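Local structure of sulfhydryl oxidase 1 (3LLK) at residues L27-E38 / K80-D91. The protein catalyses disulfide bond formation in proteins with its FAD cofactor, passing electrons from thiols to molecular oxygen. Sequence-based numbering, arbitrary orientation.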
ATOM      1  N   LEU A  27       7.156   1.795   9.620  1.00 23.45           N
ATOM      2  CA  LEU A  27       7.574   2.596  10.759  1.00 22.98           C
ATOM      3  C   LEU A  27       8.925   2.252  11.383  1.00 22.54           C
ATOM      4  O   LEU A  27       9.659   3.151  11.777  1.00 25.21           O
ATOM      5  CB  LEU A  27       6.489   2.550  11.841  1.00 23.41           C
ATOM      6  CG  LEU A  27       5.093   3.067  11.448  1.00 24.92           C
ATOM      7  CD1 LEU A  27       4.071   2.612  12.489  1.00 26.69           C
ATOM      8  CD2 LEU A  27       5.096   4.585  11.334  1.00 24.79           C
ATOM      9  N   ARG A  28       9.246   0.965  11.476  1.00 22.78           N
ATOM     10  CA  ARG A  28      10.495   0.521  12.089  1.00 24.35           C
ATOM     11  C   ARG A  28      11.667   0.341  11.122  1.00 26.69           C
ATOM     12  O   ARG A  28      12.829   0.500  11.517  1.00 24.60           O
ATOM     13  CB  ARG A  28      10.273  -0.804  12.836  1.00 26.38           C
ATOM     14  CG  ARG A  28       9.233  -0.755  13.947  1.00 25.85           C
ATOM     15  CD  ARG A  28       9.725   0.084  15.100  1.00 29.20           C
ATOM     16  NE  ARG A  28       8.912  -0.082  16.303  1.00 30.31           N
ATOM     17  CZ  ARG A  28       9.165   0.537  17.452  1.00 32.83           C
ATOM     18  NH1 ARG A  28      10.202   1.361  17.552  1.00 32.61           N
ATOM     19  NH2 ARG A  28       8.395   0.327  18.509  1.00 31.47           N
ATOM     20  N   ILE A  29      11.378   0.000   9.868  1.00 23.20           N
ATOM     21  CA  ILE A  29      12.453  -0.212   8.907  1.00 24.96           C
ATOM     22  C   ILE A  29      12.615   0.909   7.885  1.00 25.41           C
ATOM     23  O   ILE A  29      13.606   1.633   7.912  1.00 25.23           O
ATOM     24  CB  ILE A  29      12.266  -1.543   8.145  1.00 27.12           C
ATOM     25  CG1 ILE A  29      12.169  -2.706   9.138  1.00 26.29           C
ATOM     26  CG2 ILE A  29      13.431  -1.767   7.192  1.00 24.40           C
ATOM     27  CD1 ILE A  29      13.410  -2.922   9.967  1.00 33.67           C
ATOM     28  N   GLU A  30      11.641   1.069   6.996  1.00 23.10           N
ATOM     29  CA  GLU A  30      11.754   2.095   5.965  1.00 24.17           C
ATOM     30  C   GLU A  30      11.962   3.508   6.498  1.00 23.30           C
ATOM     31  O   GLU A  30      12.884   4.213   6.064  1.00 21.52           O
ATOM     32  CB  GLU A  30      10.536   2.063   5.046  1.00 23.93           C
ATOM     33  CG  GLU A  30      10.314   0.713   4.405  1.00 25.47           C
ATOM     34  CD  GLU A  30      10.107   0.815   2.913  1.00 26.26           C
ATOM     35  OE1 GLU A  30       9.136   1.476   2.497  1.00 23.43           O
ATOM     36  OE2 GLU A  30      10.920   0.233   2.160  1.00 26.49           O
ATOM     37  N   VAL A  31      11.108   3.942   7.418  1.00 20.16           N
ATOM     38  CA  VAL A  31      11.268   5.288   7.970  1.00 22.99           C
ATOM     39  C   VAL A  31      12.575   5.345   8.780  1.00 23.45           C
ATOM     40  O   VAL A  31      13.193   6.401   8.906  1.00 23.48           O
ATOM     41  CB  VAL A  31      10.094   5.668   8.894  1.00 22.25           C
ATOM     42  CG1 VAL A  31      10.349   7.030   9.525  1.00 24.21           C
ATOM     43  CG2 VAL A  31       8.786   5.675   8.104  1.00 23.65           C
ATOM     44  N   GLY A  32      12.986   4.197   9.317  1.00 23.34           N
ATOM     45  CA  GLY A  32      14.209   4.130  10.107  1.00 25.80           C
ATOM     46  C   GLY A  32      15.525   4.173   9.337  1.00 28.16           C
ATOM     47  O   GLY A  32      16.595   4.133   9.937  1.00 26.33           O
ATOM     48  N   ARG A  33      15.457   4.251   8.011  1.00 29.10           N
ATOM     49  CA  ARG A  33      16.670   4.306   7.196  1.00 32.61           C
ATOM     50  C   ARG A  33      17.284   5.705   7.240  1.00 31.29           C
ATOM     51  O   ARG A  33      18.440   5.895   6.875  1.00 31.79           O
ATOM     52  CB  ARG A  33      16.346   3.968   5.734  1.00 36.13           C
ATOM     53  CG  ARG A  33      15.708   2.599   5.503  1.00 45.43           C
ATOM     54  CD  ARG A  33      16.723   1.467   5.614  1.00 51.21           C
ATOM     55  NE  ARG A  33      16.117   0.156   5.373  1.00 56.28           N
ATOM     56  CZ  ARG A  33      16.787  -0.995   5.378  1.00 57.31           C
ATOM     57  NH1 ARG A  33      18.093  -1.006   5.609  1.00 59.89           N
ATOM     58  NH2 ARG A  33      16.153  -2.140   5.154  1.00 58.14           N
ATOM     59  N   PHE A  34      16.500   6.682   7.684  1.00 29.58           N
ATOM     60  CA  PHE A  34      16.944   8.068   7.736  1.00 27.37           C
ATOM     61  C   PHE A  34      17.168   8.553   9.165  1.00 28.61           C
ATOM     62  O   PHE A  34      16.216   8.691   9.930  1.00 27.78           O
ATOM     63  CB  PHE A  34      15.901   8.947   7.047  1.00 27.40           C
ATOM     64  CG  PHE A  34      15.573   8.507   5.648  1.00 29.39           C
ATOM     65  CD1 PHE A  34      16.315   8.967   4.563  1.00 32.92           C
ATOM     66  CD2 PHE A  34      14.540   7.604   5.413  1.00 30.27           C
ATOM     67  CE1 PHE A  34      16.030   8.532   3.261  1.00 32.08           C
ATOM     68  CE2 PHE A  34      14.248   7.162   4.117  1.00 28.80           C
ATOM     69  CZ  PHE A  34      14.994   7.628   3.042  1.00 30.06           C
ATOM     70  N   PRO A  35      18.432   8.837   9.535  1.00 27.68           N
ATOM     71  CA  PRO A  35      18.769   9.310  10.888  1.00 27.43           C
ATOM     72  C   PRO A  35      17.951  10.537  11.255  1.00 25.07           C
ATOM     73  O   PRO A  35      17.630  10.758  12.422  1.00 25.34           O
ATOM     74  CB  PRO A  35      20.265   9.644  10.795  1.00 26.49           C
ATOM     75  CG  PRO A  35      20.748   8.817   9.633  1.00 30.94           C
ATOM     76  CD  PRO A  35      19.610   8.879   8.651  1.00 28.46           C
ATOM     77  N   VAL A  36      17.624  11.344  10.255  1.00 24.01           N
ATOM     78  CA  VAL A  36      16.843  12.550  10.503  1.00 25.01           C
ATOM     79  C   VAL A  36      15.759  12.704   9.448  1.00 26.53           C
ATOM     80  O   VAL A  36      16.012  12.539   8.256  1.00 28.28           O
ATOM     81  CB  VAL A  36      17.748  13.817  10.501  1.00 25.78           C
ATOM     82  CG1 VAL A  36      16.893  15.084  10.493  1.00 27.29           C
ATOM     83  CG2 VAL A  36      18.661  13.808  11.720  1.00 25.11           C
ATOM     84  N   LEU A  37      14.551  13.005   9.908  1.00 26.07           N
ATOM     85  CA  LEU A  37      13.392  13.205   9.048  1.00 26.43           C
ATOM     86  C   LEU A  37      13.174  14.718   8.951  1.00 27.65           C
ATOM     87  O   LEU A  37      12.900  15.382   9.957  1.00 26.77           O
ATOM     88  CB  LEU A  37      12.170  12.541   9.683  1.00 24.40           C
ATOM     89  CG  LEU A  37      12.327  11.063  10.042  1.00 24.30           C
ATOM     90  CD1 LEU A  37      11.215  10.630  10.996  1.00 24.68           C
ATOM     91  CD2 LEU A  37      12.314  10.233   8.775  1.00 24.34           C
ATOM     92  N   GLU A  38      13.288  15.261   7.744  1.00 28.56           N
ATOM     93  CA  GLU A  38      13.141  16.700   7.558  1.00 29.59           C
ATOM     94  C   GLU A  38      12.692  17.051   6.150  1.00 29.04           C
ATOM     95  O   GLU A  38      12.567  16.177   5.282  1.00 29.26           O
ATOM     96  CB  GLU A  38      14.481  17.388   7.827  1.00 32.03           C
ATOM     97  CG  GLU A  38      15.531  17.021   6.789  1.00 35.82           C
ATOM     98  CD  GLU A  38      16.932  17.479   7.157  1.00 40.39           C
ATOM     99  OE1 GLU A  38      17.091  18.642   7.586  1.00 38.33           O
ATOM    100  OE2 GLU A  38      17.876  16.672   7.002  1.00 40.41           O
ATOM    101  N   LYS A  80      12.771  19.471  11.798  1.00 47.56           N
ATOM    102  CA  LYS A  80      13.584  18.260  11.804  1.00 44.63           C
ATOM    103  C   LYS A  80      13.209  17.365  12.974  1.00 42.22           C
ATOM    104  O   LYS A  80      13.088  17.827  14.112  1.00 42.61           O
ATOM    105  CB  LYS A  80      15.068  18.625  11.892  1.00 46.63           C
ATOM    106  CG  LYS A  80      15.551  19.517  10.758  1.00 48.30           C
ATOM    107  CD  LYS A  80      16.912  20.145  11.058  1.00 50.37           C
ATOM    108  CE  LYS A  80      18.054  19.133  11.023  1.00 50.79           C
ATOM    109  NZ  LYS A  80      17.936  18.102  12.080  1.00 53.96           N
ATOM    110  N   ILE A  81      13.027  16.079  12.688  1.00 37.13           N
ATOM    111  CA  ILE A  81      12.673  15.105  13.715  1.00 34.12           C
ATOM    112  C   ILE A  81      13.655  13.943  13.656  1.00 32.81           C
ATOM    113  O   ILE A  81      13.672  13.192  12.683  1.00 32.68           O
ATOM    114  CB  ILE A  81      11.244  14.543  13.499  1.00 33.21           C
ATOM    115  CG1 ILE A  81      10.206  15.654  13.681  1.00 33.38           C
ATOM    116  CG2 ILE A  81      10.984  13.394  14.468  1.00 34.64           C
ATOM    117  CD1 ILE A  81       8.769  15.203  13.476  1.00 32.10           C
ATOM    118  N   PRO A  82      14.511  13.798  14.683  1.00 29.91           N
ATOM    119  CA  PRO A  82      15.468  12.688  14.673  1.00 28.94           C
ATOM    120  C   PRO A  82      14.701  11.368  14.691  1.00 28.17           C
ATOM    121  O   PRO A  82      13.696  11.230  15.402  1.00 26.60           O
ATOM    122  CB  PRO A  82      16.258  12.897  15.966  1.00 29.17           C
ATOM    123  CG  PRO A  82      16.208  14.376  16.176  1.00 29.13           C
ATOM    124  CD  PRO A  82      14.766  14.706  15.814  1.00 30.80           C
ATOM    125  N   TYR A  83      15.158  10.391  13.922  1.00 26.07           N
ATOM    126  CA  TYR A  83      14.447   9.126  13.930  1.00 26.13           C
ATOM    127  C   TYR A  83      14.403   8.548  15.344  1.00 26.66           C
ATOM    128  O   TYR A  83      13.392   7.965  15.756  1.00 25.45           O
ATOM    129  CB  TYR A  83      15.087   8.107  12.993  1.00 24.74           C
ATOM    130  CG  TYR A  83      14.293   6.838  12.967  1.00 24.84           C
ATOM    131  CD1 TYR A  83      13.029   6.800  12.365  1.00 24.22           C
ATOM    132  CD2 TYR A  83      14.743   5.699  13.636  1.00 24.36           C
ATOM    133  CE1 TYR A  83      12.233   5.661  12.437  1.00 25.27           C
ATOM    134  CE2 TYR A  83      13.953   4.554  13.719  1.00 26.57           C
ATOM    135  CZ  TYR A  83      12.699   4.542  13.120  1.00 24.52           C
ATOM    136  OH  TYR A  83      11.905   3.428  13.230  1.00 25.57           O
ATOM    137  N   SER A  84      15.493   8.708  16.090  1.00 24.80           N
ATOM    138  CA  SER A  84      15.543   8.173  17.452  1.00 26.16           C
ATOM    139  C   SER A  84      14.385   8.729  18.282  1.00 26.55           C
ATOM    140  O   SER A  84      13.816   8.030  19.118  1.00 29.12           O
ATOM    141  CB  SER A  84      16.897   8.496  18.116  1.00 23.81           C
ATOM    142  OG  SER A  84      17.201   9.879  18.066  1.00 22.08           O
ATOM    143  N   PHE A  85      14.035   9.984  18.028  1.00 26.46           N
ATOM    144  CA  PHE A  85      12.940  10.648  18.720  1.00 28.32           C
ATOM    145  C   PHE A  85      11.599  10.042  18.284  1.00 28.31           C
ATOM    146  O   PHE A  85      10.680   9.905  19.088  1.00 28.39           O
ATOM    147  CB  PHE A  85      12.979  12.144  18.399  1.00 31.35           C
ATOM    148  CG  PHE A  85      12.072  12.977  19.256  1.00 36.74           C
ATOM    149  CD1 PHE A  85      12.052  12.812  20.640  1.00 39.92           C
ATOM    150  CD2 PHE A  85      11.259  13.950  18.686  1.00 37.40           C
ATOM    151  CE1 PHE A  85      11.232  13.609  21.448  1.00 41.73           C
ATOM    152  CE2 PHE A  85      10.436  14.753  19.485  1.00 38.80           C
ATOM    153  CZ  PHE A  85      10.423  14.582  20.864  1.00 39.55           C
ATOM    154  N   PHE A  86      11.493   9.687  17.006  1.00 25.92           N
ATOM    155  CA  PHE A  86      10.281   9.068  16.471  1.00 26.97           C
ATOM    156  C   PHE A  86      10.159   7.641  17.026  1.00 26.36           C
ATOM    157  O   PHE A  86       9.061   7.175  17.317  1.00 26.11           O
ATOM    158  CB  PHE A  86      10.352   9.031  14.941  1.00 25.67           C
ATOM    159  CG  PHE A  86       9.106   8.487  14.267  1.00 25.27           C
ATOM    160  CD1 PHE A  86       7.901   9.174  14.341  1.00 24.71           C
ATOM    161  CD2 PHE A  86       9.163   7.320  13.507  1.00 24.94           C
ATOM    162  CE1 PHE A  86       6.763   8.715  13.658  1.00 25.48           C
ATOM    163  CE2 PHE A  86       8.035   6.848  12.818  1.00 25.46           C
ATOM    164  CZ  PHE A  86       6.832   7.552  12.894  1.00 24.75           C
ATOM    165  N   LYS A  87      11.290   6.952  17.172  1.00 27.57           N
ATOM    166  CA  LYS A  87      11.301   5.584  17.701  1.00 28.47           C
ATOM    167  C   LYS A  87      10.780   5.566  19.136  1.00 30.93           C
ATOM    168  O   LYS A  87      10.084   4.629  19.552  1.00 29.77           O
ATOM    169  CB  LYS A  87      12.716   5.002  17.687  1.00 28.63           C
ATOM    170  CG  LYS A  87      12.853   3.674  18.432  1.00 27.95           C
ATOM    171  CD  LYS A  87      14.260   3.114  18.320  1.00 30.95           C
ATOM    172  CE  LYS A  87      14.415   1.853  19.140  1.00 33.04           C
ATOM    173  NZ  LYS A  87      14.160   2.131  20.585  1.00 36.55           N
ATOM    174  N   THR A  88      11.150   6.594  19.893  1.00 30.43           N
ATOM    175  CA  THR A  88      10.717   6.712  21.273  1.00 31.78           C
ATOM    176  C   THR A  88       9.202   6.887  21.320  1.00 31.19           C
ATOM    177  O   THR A  88       8.541   6.324  22.193  1.00 31.72           O
ATOM    178  CB  THR A  88      11.417   7.896  21.969  1.00 30.51           C
ATOM    179  OG1 THR A  88      12.830   7.645  22.010  1.00 32.19           O
ATOM    180  CG2 THR A  88      10.906   8.074  23.388  1.00 30.45           C
ATOM    181  N   ALA A  89       8.655   7.647  20.370  1.00 29.16           N
ATOM    182  CA  ALA A  89       7.216   7.877  20.306  1.00 29.34           C
ATOM    183  C   ALA A  89       6.472   6.578  19.976  1.00 30.18           C
ATOM    184  O   ALA A  89       5.379   6.328  20.490  1.00 30.94           O
ATOM    185  CB  ALA A  89       6.900   8.951  19.260  1.00 30.30           C
ATOM    186  N   LEU A  90       7.065   5.764  19.107  1.00 29.46           N
ATOM    187  CA  LEU A  90       6.479   4.480  18.727  1.00 28.78           C
ATOM    188  C   LEU A  90       6.512   3.552  19.943  1.00 28.94           C
ATOM    189  O   LEU A  90       5.516   2.904  20.263  1.00 27.22           O
ATOM    190  CB  LEU A  90       7.272   3.837  17.580  1.00 27.31           C
ATOM    191  CG  LEU A  90       7.340   4.562  16.229  1.00 27.47           C
ATOM    192  CD1 LEU A  90       8.214   3.770  15.275  1.00 27.05           C
ATOM    193  CD2 LEU A  90       5.941   4.725  15.649  1.00 25.91           C
ATOM    194  N   ASP A  91       7.660   3.499  20.618  1.00 28.96           N
ATOM    195  CA  ASP A  91       7.820   2.645  21.796  1.00 30.08           C
ATOM    196  C   ASP A  91       6.836   3.052  22.890  1.00 30.00           C
ATOM    197  O   ASP A  91       6.213   2.196  23.510  1.00 28.99           O
ATOM    198  CB  ASP A  91       9.250   2.721  22.356  1.00 30.71           C
ATOM    199  CG  ASP A  91      10.307   2.260  21.357  1.00 33.88           C
ATOM    200  OD1 ASP A  91       9.965   1.534  20.396  1.00 32.46           O
ATOM    201  OD2 ASP A  91      11.494   2.619  21.548  1.00 36.60           O
TER
HETATM  202  O   HOH W   1      12.210   2.084  15.678  1.00 26.49           O
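Y83 lays one face of its ring against the 31-33 turn, with G32 CA lying over the ring centre 3.4 Å from the centroid, a CH-pi contact. CG stands anti to the backbone N (chi1 -177°), which carries the phenol along the turn until its OH donates to L27 O at 2.7 Å, in the carbonyl plane on a lone pair. A water then donates to that same OH and accepts from R28 NH1.

On the inner side the packing is apolar and close. V31 CG1 meets Y83 CE1 at 3.7 Å, L27 CD2 comes up to the edge of the F86 ring at CZ (3.8 Å), and L90 CD1 lies against L27 CB. Helices 39-55 and 60-75 add L45, F65 and W72 to this core.

Toward the surface the grip is a salt-bridge network. Bent at chi2, R28 sets the rim of one guanidinium face over L90 CB and brings NH1 to D91 OD1 (2.9 Å), the guanidinium and carboxylate planes 29° apart; K87 NZ takes the other oxygen, OD2. At the far end K80 and E38 merely run side by side, their charged ends 4.6 Å apart (NZ to OE1).

L37 and I81 form an antiparallel hydrogen-bonded pair, N to O in both directions, and Y83 N reaches P35 O at 2.9 Å. The result is a short two-stranded antiparallel ribbon whose second strand runs straight into helix 83-92, with P82 at its N-cap, in a mostly helical chain.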